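PDB 4LIH: gamma-glutamyl-gamma-aminobutyraldehyde dehydrogenase from Burkholderia cenocepacia, which probably oxidises aldehydes such as gamma-glutamyl-gamma-aminobutyraldehyde to carboxylic acids, with NAD(P)+ as the hydride acceptor. Local coordinates for residues R37-C47 with K58-A69; W98-L109 with T207-A218. All coordinates share one frame; numbering follows the deposited sequence.

Interaction 1: R37-C47 with K58-A69; sequences RDAHGGRTFDC and KVADCGEADVNA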
loop_
_atom_site.group_PDB
_atom_site.type_symbol
_atom_site.label_atom_id
_atom_site.label_comp_id
_atom_site.label_asym_id
_atom_site.label_seq_id
_atom_site.Cartn_x
_atom_site.Cartn_y
_atom_site.Cartn_z
ATOM N N ARG A 37 40.341 7.364 -14.878
ATOM C CA ARG A 37 41.110 8.610 -14.971
ATOM C C ARG A 37 42.063 8.710 -13.824
ATOM O O ARG A 37 41.707 8.348 -12.691
ATOM C CB ARG A 37 40.195 9.823 -14.864
ATOM C CG ARG A 37 39.241 10.031 -16.002
ATOM C CD ARG A 37 38.473 11.317 -15.733
ATOM N NE ARG A 37 37.415 11.517 -16.714
ATOM C CZ ARG A 37 36.778 12.670 -16.888
ATOM N NH1 ARG A 37 37.116 13.736 -16.179
ATOM N NH2 ARG A 37 35.828 12.763 -17.802
ATOM N N ASP A 38 43.259 9.240 -14.081
ATOM C CA ASP A 38 44.125 9.622 -12.973
ATOM C C ASP A 38 43.505 10.850 -12.309
ATOM O O ASP A 38 42.734 11.562 -12.951
ATOM C CB ASP A 38 45.549 9.918 -13.459
ATOM C CG ASP A 38 46.261 8.670 -13.950
ATOM O OD1 ASP A 38 46.123 7.603 -13.311
ATOM O OD2 ASP A 38 46.929 8.759 -15.000
ATOM N N ALA A 39 43.818 11.078 -11.029
ATOM C CA ALA A 39 43.438 12.324 -10.350
ATOM C C ALA A 39 44.229 13.498 -10.936
ATOM O O ALA A 39 45.356 13.326 -11.386
ATOM C CB ALA A 39 43.717 12.232 -8.877
ATOM N N HIS A 40 43.629 14.688 -10.895
ATOM C CA HIS A 40 44.191 15.873 -11.505
ATOM C C HIS A 40 45.538 16.158 -10.874
ATOM O O HIS A 40 45.675 16.176 -9.640
ATOM C CB HIS A 40 43.246 17.061 -11.313
ATOM C CG HIS A 40 43.684 18.312 -12.004
ATOM N ND1 HIS A 40 43.529 18.510 -13.357
ATOM C CD2 HIS A 40 44.258 19.441 -11.522
ATOM C CE1 HIS A 40 43.984 19.708 -13.685
ATOM N NE2 HIS A 40 44.441 20.291 -12.592
ATOM N N GLY A 41 46.526 16.350 -11.740
ATOM C CA GLY A 41 47.895 16.662 -11.336
ATOM C C GLY A 41 48.726 15.485 -10.842
ATOM O O GLY A 41 49.791 15.691 -10.251
ATOM N N GLY A 42 48.217 14.278 -11.051
ATOM C CA GLY A 42 48.914 13.029 -10.744
ATOM C C GLY A 42 48.950 12.648 -9.272
ATOM O O GLY A 42 49.943 12.102 -8.793
ATOM N N ARG A 43 47.875 12.925 -8.543
ATOM C CA ARG A 43 47.872 12.692 -7.119
ATOM C C ARG A 43 47.470 11.268 -6.809
ATOM O O ARG A 43 46.492 10.772 -7.352
ATOM C CB ARG A 43 46.857 13.597 -6.447
ATOM C CG ARG A 43 47.133 15.067 -6.574
ATOM C CD ARG A 43 45.902 15.891 -6.290
ATOM N NE ARG A 43 45.265 15.498 -5.038
ATOM C CZ ARG A 43 44.589 16.323 -4.260
ATOM N NH1 ARG A 43 44.438 17.596 -4.606
ATOM N NH2 ARG A 43 44.069 15.873 -3.130
ATOM N N THR A 44 48.192 10.625 -5.916
ATOM C CA THR A 44 47.772 9.309 -5.470
ATOM C C THR A 44 47.970 9.167 -3.976
ATOM O O THR A 44 48.675 9.956 -3.345
ATOM C CB THR A 44 48.537 8.183 -6.187
ATOM O OG1 THR A 44 49.934 8.301 -5.925
ATOM C CG2 THR A 44 48.308 8.212 -7.690
ATOM N N PHE A 45 47.317 8.161 -3.421
ATOM C CA PHE A 45 47.624 7.649 -2.099
ATOM C C PHE A 45 47.949 6.163 -2.207
ATOM O O PHE A 45 47.571 5.525 -3.190
ATOM C CB PHE A 45 46.495 7.927 -1.114
ATOM C CG PHE A 45 45.214 7.146 -1.341
ATOM C CD1 PHE A 45 45.038 5.897 -0.778
ATOM C CD2 PHE A 45 44.144 7.719 -2.005
ATOM C CE1 PHE A 45 43.835 5.215 -0.927
ATOM C CE2 PHE A 45 42.956 7.029 -2.190
ATOM C CZ PHE A 45 42.799 5.770 -1.651
ATOM N N ASP A 46 48.716 5.654 -1.245
ATOM C CA ASP A 46 49.072 4.227 -1.174
ATOM C C ASP A 46 47.967 3.466 -0.465
ATOM O O ASP A 46 47.621 3.729 0.702
ATOM C CB ASP A 46 50.378 3.983 -0.417
ATOM C CG ASP A 46 51.613 4.418 -1.186
ATOM O OD1 ASP A 46 51.565 4.775 -2.387
ATOM O OD2 ASP A 46 52.659 4.360 -0.549
ATOM N N CYS A 47 47.408 2.520 -1.195
ATOM C CA CYS A 47 46.418 1.619 -0.670
ATOM C C CYS A 47 47.099 0.431 -0.014
ATOM O O CYS A 47 47.673 -0.461 -0.692
ATOM C CB CYS A 47 45.534 1.177 -1.795
ATOM S SG CYS A 47 44.254 -0.025 -1.362
ATOM N N LYS A 58 48.796 2.063 -5.928
ATOM C CA LYS A 58 48.616 3.509 -5.823
ATOM C C LYS A 58 47.238 3.859 -6.406
ATOM O O LYS A 58 46.915 3.502 -7.548
ATOM C CB LYS A 58 49.741 4.257 -6.528
ATOM C CG LYS A 58 51.074 4.113 -5.797
ATOM C CD LYS A 58 52.121 5.113 -6.269
ATOM C CE LYS A 58 53.481 4.896 -5.602
ATOM N NZ LYS A 58 53.528 5.514 -4.242
ATOM N N VAL A 59 46.438 4.570 -5.627
ATOM C CA VAL A 59 45.074 4.865 -5.999
ATOM C C VAL A 59 44.908 6.372 -6.158
ATOM O O VAL A 59 45.535 7.153 -5.461
ATOM C CB VAL A 59 44.115 4.293 -4.942
ATOM C CG1 VAL A 59 42.669 4.790 -5.125
ATOM C CG2 VAL A 59 44.207 2.765 -4.970
ATOM N N ALA A 60 44.097 6.770 -7.113
ATOM C CA ALA A 60 43.852 8.189 -7.362
ATOM C C ALA A 60 43.473 8.910 -6.058
ATOM O O ALA A 60 42.607 8.477 -5.380
ATOM C CB ALA A 60 42.755 8.347 -8.395
ATOM N N ASP A 61 44.132 10.024 -5.756
ATOM C CA ASP A 61 43.750 10.866 -4.634
ATOM C C ASP A 61 43.012 12.131 -5.111
ATOM O O ASP A 61 43.639 13.182 -5.376
ATOM C CB ASP A 61 44.970 11.241 -3.816
ATOM C CG ASP A 61 44.598 12.042 -2.596
ATOM O OD1 ASP A 61 43.705 11.603 -1.841
ATOM O OD2 ASP A 61 45.199 13.106 -2.412
ATOM N N CYS A 62 41.673 12.037 -5.200
ATOM C CA CYS A 62 40.910 13.099 -5.821
ATOM C C CYS A 62 40.750 14.345 -4.990
ATOM O O CYS A 62 40.655 14.322 -3.764
ATOM C CB CYS A 62 39.536 12.604 -6.313
ATOM S SG CYS A 62 39.719 11.385 -7.641
ATOM N N GLY A 63 40.719 15.456 -5.697
ATOM C CA GLY A 63 40.435 16.745 -5.100
ATOM C C GLY A 63 39.314 17.417 -5.853
ATOM O O GLY A 63 38.485 16.759 -6.502
ATOM N N GLU A 64 39.257 18.742 -5.745
ATOM C CA GLU A 64 38.139 19.474 -6.307
ATOM C C GLU A 64 37.990 19.361 -7.819
ATOM O O GLU A 64 36.867 19.243 -8.325
ATOM C CB GLU A 64 38.158 20.940 -5.836
ATOM C CG GLU A 64 36.798 21.573 -5.982
ATOM C CD GLU A 64 36.667 22.917 -5.324
ATOM O OE1 GLU A 64 37.320 23.179 -4.270
ATOM O OE2 GLU A 64 35.885 23.711 -5.897
ATOM N N ALA A 65 39.075 19.344 -8.579
ATOM C CA ALA A 65 38.895 19.286 -10.026
ATOM C C ALA A 65 38.142 18.021 -10.370
ATOM O O ALA A 65 37.214 18.034 -11.181
ATOM C CB ALA A 65 40.225 19.326 -10.778
ATOM N N ASP A 66 38.541 16.928 -9.731
ATOM C CA ASP A 66 37.960 15.609 -10.026
ATOM C C ASP A 66 36.534 15.438 -9.517
ATOM O O ASP A 66 35.705 14.868 -10.213
ATOM C CB ASP A 66 38.838 14.492 -9.459
ATOM C CG ASP A 66 40.315 14.695 -9.764
ATOM O OD1 ASP A 66 40.692 14.480 -10.892
ATOM O OD2 ASP A 66 41.096 15.105 -8.882
ATOM N N VAL A 67 36.262 15.900 -8.296
ATOM C CA VAL A 67 34.880 15.915 -7.771
ATOM C C VAL A 67 34.028 16.728 -8.747
ATOM O O VAL A 67 32.956 16.272 -9.155
ATOM C CB VAL A 67 34.782 16.528 -6.372
ATOM C CG1 VAL A 67 33.329 16.833 -6.009
ATOM C CG2 VAL A 67 35.382 15.567 -5.344
ATOM N N ASN A 68 34.519 17.901 -9.168
ATOM C CA ASN A 68 33.728 18.724 -10.071
ATOM C C ASN A 68 33.466 18.048 -11.415
ATOM O O ASN A 68 32.358 18.144 -11.928
ATOM C CB ASN A 68 34.353 20.094 -10.307
ATOM C CG ASN A 68 34.115 21.060 -9.174
ATOM O OD1 ASN A 68 33.272 20.869 -8.273
ATOM N ND2 ASN A 68 34.882 22.138 -9.216
ATOM N N ALA A 69 34.470 17.348 -11.973
ATOM C CA ALA A 69 34.262 16.604 -13.209
ATOM C C ALA A 69 33.174 15.505 -13.061
ATOM O O ALA A 69 32.308 15.348 -13.958
ATOM C CB ALA A 69 35.567 15.994 -13.687
HETATM O O HOH W 1 40.178 12.580 -13.078
HETATM O O HOH W 2 43.168 16.301 -8.327
#

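Interaction 2: W98-L109 with T207-A218; sequences WAALMREHLDEL and TAIRVAQLAFEA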
loop_
_atom_site.group_PDB
_atom_site.type_symbol
_atom_site.label_atom_id
_atom_site.label_comp_id
_atom_site.label_asym_id
_atom_site.label_seq_id
_atom_site.Cartn_x
_atom_site.Cartn_y
_atom_site.Cartn_z
ATOM N N TRP A 98 24.449 -5.935 -14.310
ATOM C CA TRP A 98 25.587 -5.478 -13.508
ATOM C C TRP A 98 25.802 -6.418 -12.332
ATOM O O TRP A 98 26.924 -6.879 -12.075
ATOM C CB TRP A 98 25.320 -4.055 -13.037
ATOM C CG TRP A 98 26.386 -3.399 -12.255
ATOM C CD1 TRP A 98 27.721 -3.641 -12.281
ATOM C CD2 TRP A 98 26.187 -2.289 -11.391
ATOM N NE1 TRP A 98 28.376 -2.738 -11.465
ATOM C CE2 TRP A 98 27.438 -1.933 -10.867
ATOM C CE3 TRP A 98 25.050 -1.600 -10.967
ATOM C CZ2 TRP A 98 27.600 -0.868 -9.995
ATOM C CZ3 TRP A 98 25.216 -0.558 -10.072
ATOM C CH2 TRP A 98 26.479 -0.194 -9.618
ATOM N N ALA A 99 24.705 -6.764 -11.672
ATOM C CA ALA A 99 24.737 -7.709 -10.596
ATOM C C ALA A 99 25.236 -9.074 -11.042
ATOM O O ALA A 99 26.053 -9.681 -10.339
ATOM C CB ALA A 99 23.357 -7.860 -9.986
ATOM N N ALA A 100 24.743 -9.550 -12.172
ATOM C CA ALA A 100 25.276 -10.800 -12.787
ATOM C C ALA A 100 26.795 -10.728 -12.972
ATOM O O ALA A 100 27.518 -11.695 -12.691
ATOM C CB ALA A 100 24.602 -11.088 -14.110
ATOM N N LEU A 101 27.273 -9.588 -13.468
ATOM C CA LEU A 101 28.707 -9.379 -13.597
ATOM C C LEU A 101 29.411 -9.425 -12.253
ATOM O O LEU A 101 30.464 -10.071 -12.122
ATOM C CB LEU A 101 29.035 -8.087 -14.336
ATOM C CG LEU A 101 28.799 -8.119 -15.853
ATOM C CD1 LEU A 101 28.805 -6.710 -16.394
ATOM C CD2 LEU A 101 29.837 -8.941 -16.587
ATOM N N MET A 102 28.854 -8.771 -11.238
ATOM C CA MET A 102 29.468 -8.841 -9.919
ATOM C C MET A 102 29.619 -10.306 -9.520
ATOM O O MET A 102 30.662 -10.709 -9.009
ATOM C CB MET A 102 28.653 -8.137 -8.853
ATOM C CG MET A 102 28.550 -6.645 -9.027
ATOM S SD MET A 102 27.631 -5.911 -7.631
ATOM C CE MET A 102 27.287 -4.381 -8.429
ATOM N N ARG A 103 28.579 -11.085 -9.761
ATOM C CA ARG A 103 28.590 -12.472 -9.411
ATOM C C ARG A 103 29.629 -13.270 -10.235
ATOM O O ARG A 103 30.318 -14.142 -9.698
ATOM C CB ARG A 103 27.179 -13.065 -9.552
ATOM C CG ARG A 103 26.236 -12.539 -8.499
ATOM C CD ARG A 103 24.874 -13.227 -8.559
ATOM N NE ARG A 103 23.918 -12.623 -7.623
ATOM C CZ ARG A 103 23.829 -12.904 -6.317
ATOM N NH1 ARG A 103 24.636 -13.801 -5.718
ATOM N NH2 ARG A 103 22.921 -12.280 -5.586
ATOM N N GLU A 104 29.744 -12.962 -11.517
ATOM C CA GLU A 104 30.735 -13.592 -12.381
ATOM C C GLU A 104 32.168 -13.283 -11.894
ATOM O O GLU A 104 33.073 -14.107 -11.996
ATOM C CB GLU A 104 30.602 -13.090 -13.814
ATOM C CG GLU A 104 29.428 -13.650 -14.590
ATOM C CD GLU A 104 29.376 -13.045 -15.971
ATOM O OE1 GLU A 104 30.451 -12.915 -16.564
ATOM O OE2 GLU A 104 28.274 -12.685 -16.437
ATOM N N HIS A 105 32.360 -12.080 -11.385
ATOM C CA HIS A 105 33.646 -11.656 -10.845
ATOM C C HIS A 105 33.704 -11.784 -9.319
ATOM O O HIS A 105 34.496 -11.113 -8.659
ATOM C CB HIS A 105 33.920 -10.221 -11.275
ATOM C CG HIS A 105 34.112 -10.068 -12.753
ATOM N ND1 HIS A 105 35.362 -10.102 -13.339
ATOM C CD2 HIS A 105 33.229 -9.902 -13.765
ATOM C CE1 HIS A 105 35.241 -9.949 -14.646
ATOM N NE2 HIS A 105 33.958 -9.822 -14.932
ATOM N N LEU A 106 32.893 -12.667 -8.755
ATOM C CA LEU A 106 32.822 -12.753 -7.300
ATOM C C LEU A 106 34.180 -13.025 -6.635
ATOM O O LEU A 106 34.463 -12.427 -5.597
ATOM C CB LEU A 106 31.793 -13.776 -6.826
ATOM C CG LEU A 106 31.751 -13.900 -5.291
ATOM C CD1 LEU A 106 30.334 -13.933 -4.756
ATOM C CD2 LEU A 106 32.515 -15.113 -4.829
ATOM N N ASP A 107 34.983 -13.956 -7.178
ATOM C CA ASP A 107 36.290 -14.281 -6.559
ATOM C C ASP A 107 37.223 -13.057 -6.525
ATOM O O ASP A 107 37.795 -12.760 -5.484
ATOM C CB ASP A 107 37.018 -15.440 -7.264
ATOM C CG ASP A 107 36.343 -16.775 -7.045
ATOM O OD1 ASP A 107 35.427 -16.904 -6.236
ATOM O OD2 ASP A 107 36.748 -17.737 -7.704
ATOM N N GLU A 108 37.341 -12.358 -7.647
ATOM C CA GLU A 108 38.141 -11.132 -7.739
ATOM C C GLU A 108 37.665 -10.059 -6.747
ATOM O O GLU A 108 38.474 -9.454 -6.031
ATOM C CB GLU A 108 38.112 -10.553 -9.149
ATOM C CG GLU A 108 39.022 -9.365 -9.348
ATOM C CD GLU A 108 38.771 -8.617 -10.628
ATOM O OE1 GLU A 108 37.860 -9.002 -11.402
ATOM O OE2 GLU A 108 39.489 -7.637 -10.866
ATOM N N LEU A 109 36.354 -9.866 -6.681
ATOM C CA LEU A 109 35.798 -8.806 -5.841
ATOM C C LEU A 109 35.970 -9.175 -4.365
ATOM O O LEU A 109 36.272 -8.339 -3.527
ATOM C CB LEU A 109 34.325 -8.576 -6.178
ATOM C CG LEU A 109 34.036 -7.883 -7.492
ATOM C CD1 LEU A 109 32.545 -7.926 -7.794
ATOM C CD2 LEU A 109 34.552 -6.451 -7.456
ATOM N N THR A 207 37.092 -2.139 -4.318
ATOM C CA THR A 207 35.877 -2.754 -4.878
ATOM C C THR A 207 34.963 -1.710 -5.515
ATOM O O THR A 207 34.311 -2.002 -6.506
ATOM C CB THR A 207 35.112 -3.682 -3.892
ATOM O OG1 THR A 207 34.774 -2.998 -2.667
ATOM C CG2 THR A 207 35.928 -4.906 -3.600
ATOM N N ALA A 208 34.923 -0.502 -4.949
ATOM C CA ALA A 208 34.149 0.588 -5.517
ATOM C C ALA A 208 34.599 0.842 -6.945
ATOM O O ALA A 208 33.791 0.902 -7.882
ATOM C CB ALA A 208 34.347 1.859 -4.700
ATOM N N ILE A 209 35.913 1.050 -7.066
ATOM C CA ILE A 209 36.561 1.254 -8.348
ATOM C C ILE A 209 36.227 0.109 -9.286
ATOM O O ILE A 209 35.796 0.341 -10.413
ATOM C CB ILE A 209 38.100 1.412 -8.192
ATOM C CG1 ILE A 209 38.438 2.708 -7.451
ATOM C CG2 ILE A 209 38.760 1.393 -9.567
ATOM C CD1 ILE A 209 39.901 2.975 -7.181
ATOM N N ARG A 210 36.422 -1.121 -8.839
ATOM C CA ARG A 210 36.179 -2.281 -9.688
ATOM C C ARG A 210 34.742 -2.342 -10.214
ATOM O O ARG A 210 34.542 -2.549 -11.422
ATOM C CB ARG A 210 36.552 -3.596 -8.972
ATOM C CG ARG A 210 36.557 -4.841 -9.858
ATOM C CD ARG A 210 37.534 -4.648 -11.019
ATOM N NE ARG A 210 37.576 -5.814 -11.930
ATOM C CZ ARG A 210 37.095 -5.881 -13.175
ATOM N NH1 ARG A 210 36.553 -4.845 -13.795
ATOM N NH2 ARG A 210 37.186 -7.020 -13.836
ATOM N N VAL A 211 33.746 -2.138 -9.348
ATOM C CA VAL A 211 32.328 -2.283 -9.754
ATOM C C VAL A 211 31.886 -1.169 -10.704
ATOM O O VAL A 211 30.906 -1.322 -11.464
ATOM C CB VAL A 211 31.326 -2.411 -8.575
ATOM C CG1 VAL A 211 31.634 -3.633 -7.717
ATOM C CG2 VAL A 211 31.242 -1.158 -7.719
ATOM N N ALA A 212 32.631 -0.065 -10.671
ATOM C CA ALA A 212 32.405 1.057 -11.588
ATOM C C ALA A 212 32.662 0.627 -13.022
ATOM O O ALA A 212 31.888 0.952 -13.907
ATOM C CB ALA A 212 33.316 2.225 -11.240
ATOM N N GLN A 213 33.767 -0.102 -13.205
ATOM C CA GLN A 213 34.155 -0.649 -14.489
ATOM C C GLN A 213 33.081 -1.613 -14.983
ATOM O O GLN A 213 32.628 -1.528 -16.123
ATOM C CB GLN A 213 35.513 -1.359 -14.368
ATOM C CG GLN A 213 36.672 -0.428 -14.018
ATOM C CD GLN A 213 38.027 -1.128 -13.985
ATOM O OE1 GLN A 213 38.258 -2.027 -13.177
ATOM N NE2 GLN A 213 38.945 -0.676 -14.840
ATOM N N LEU A 214 32.649 -2.497 -14.088
ATOM C CA LEU A 214 31.590 -3.469 -14.388
ATOM C C LEU A 214 30.271 -2.777 -14.690
ATOM O O LEU A 214 29.559 -3.199 -15.567
ATOM C CB LEU A 214 31.429 -4.473 -13.262
ATOM C CG LEU A 214 32.668 -5.307 -12.958
ATOM C CD1 LEU A 214 32.348 -6.149 -11.738
ATOM C CD2 LEU A 214 33.157 -6.164 -14.148
ATOM N N ALA A 215 30.000 -1.660 -14.030
ATOM C CA ALA A 215 28.769 -0.902 -14.277
ATOM C C ALA A 215 28.696 -0.415 -15.722
ATOM O O ALA A 215 27.678 -0.582 -16.398
ATOM C CB ALA A 215 28.677 0.288 -13.321
ATOM N N PHE A 216 29.769 0.198 -16.178
ATOM C CA PHE A 216 29.861 0.656 -17.552
ATOM C C PHE A 216 29.798 -0.526 -18.537
ATOM O O PHE A 216 29.122 -0.441 -19.553
ATOM C CB PHE A 216 31.145 1.485 -17.769
ATOM C CG PHE A 216 31.224 2.129 -19.138
ATOM C CD1 PHE A 216 30.392 3.198 -19.471
ATOM C CD2 PHE A 216 32.104 1.662 -20.097
ATOM C CE1 PHE A 216 30.450 3.808 -20.726
ATOM C CE2 PHE A 216 32.137 2.246 -21.380
ATOM C CZ PHE A 216 31.306 3.317 -21.680
ATOM N N GLU A 217 30.472 -1.622 -18.213
ATOM C CA GLU A 217 30.407 -2.841 -19.024
ATOM C C GLU A 217 28.953 -3.356 -19.176
ATOM O O GLU A 217 28.568 -3.881 -20.216
ATOM C CB GLU A 217 31.268 -3.929 -18.371
ATOM C CG GLU A 217 31.442 -5.162 -19.232
ATOM C CD GLU A 217 32.261 -6.241 -18.553
ATOM O OE1 GLU A 217 33.109 -5.902 -17.736
ATOM O OE2 GLU A 217 32.113 -7.427 -18.909
ATOM N N ALA A 218 28.156 -3.196 -18.127
ATOM C CA ALA A 218 26.776 -3.687 -18.119
ATOM C C ALA A 218 25.804 -2.788 -18.854
ATOM O O ALA A 218 24.645 -3.188 -19.063
ATOM C CB ALA A 218 26.304 -3.856 -16.681
HETATM O O HOH W 3 33.432 -9.062 -17.427
#

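Interaction 1: R37-C47 with K58-A69
The carboxylate of Asp66 is gripped from several directions: OD1 accepts the backbone N-H of His40 at 2.9 Å through its syn lone pair, while OD2 takes the amide of Gly63, the N-cap residue, through its anti lone pair. Water 1 joins OD1 to Asp38 O, and water 2 joins OD2 to His40 O. A short acid suits this place, tying the loop to the first turn of helix 64-80. Ala65 CB lies over a face of the His40 ring, and Ala39 CB, on a small residue, packs 4.0 Å from Ala60 CB.

Farther along, Phe45 and Val59 exchange both backbone hydrogen bonds. With CG set between the backbone N and carbonyl carbon (chi1 70°), the Phe45 ring lies so that Val59 CB sits over one face, 4.1 Å from its centroid. In a salt bridge Lys58 NZ meets the syn lone pair of Asp46 OD1 at 2.8 Å, both side chains running alongside each other on the far side of the strands from Phe45. Arg43, bent at chi3, makes another, NH2 reaching Asp61 OD2 at 3.1 Å from above the carboxylate plane. Such cross-strand pairing is characteristic of a two-stranded antiparallel beta hairpin, followed, after the short link Asp61-Gly63, by helix 64-80.

Interaction 2: W98-L109 with T207-A218
Trp98 and Ala218 bring their CA atoms within 5.1 Å where helices 98-104 and 207-218 cross, their axes approaching to 9.0 Å with N-to-C directions 131° apart. At the other end Leu109, beyond the break at His105, faces Thr207. His105, the first residue past helix 98-104, is also the N-cap of the next helix.

Trp98 is a knob among Val211, Leu214, Ala215 and Ala218. Its CG stands anti to the backbone N (chi1 -178°), which carries the indole across to the partner helix, where NE1 donates to Val211 O at 2.9 Å. That carbonyl also accepts the helical N-H of Ala215, the two donors arriving from opposite faces of its plane. Ala215 CA lies over the five-membered ring, 3.6 Å from its centroid; alanine's small side chain admits the flat indole this closely, while Met102 CE covers the opposite face. Leu214 answers as a knob among Trp98, Leu101, Met102 and Leu109, and its CD2 rests over a face of the His105 ring.

Polar groups border this apolar centre. Arg210, bent at chi2, forms a side-on salt bridge with Glu108: NE reaches OE2 at 2.8 Å and NH2 reaches OE1 at 3.2 Å, with carboxylate and guanidinium planes 54° apart. Water 3 links His105 NE2 to Glu217 OE2. Outside the two segments, Phe186 stacks on the Trp98 ring and Phe225 meets it at an angle. Reciprocal insertion of this kind is characteristic of knobs-into-holes packing, here joining helices 88-104 and 106-117 to helix 206-218, which connects parallel strands 195-199 and 225-227 of the Rossmann-like NAD(P)-binding domain of aldehyde dehydrogenases.

Helix 206-218 connects the two contacts: Ile209 CD1 of interaction 2's second segment packs 3.9 Å from Val59 CG1 of interaction 1, although their centres are 21 Å apart. Interaction 1 is the more peripheral, a partly buried hairpin and loop held by backbone pairing, bridging waters and charged pairs, with Val59 turned inward toward that helix. Interaction 2 is largely buried and joins elements far apart in sequence through interlocking apolar side chains, its salt bridge set at a partly exposed margin. The chain completes interaction 1 before helix 88-104, which follows helix 64-80, enters interaction 2; neither contact involves another subunit.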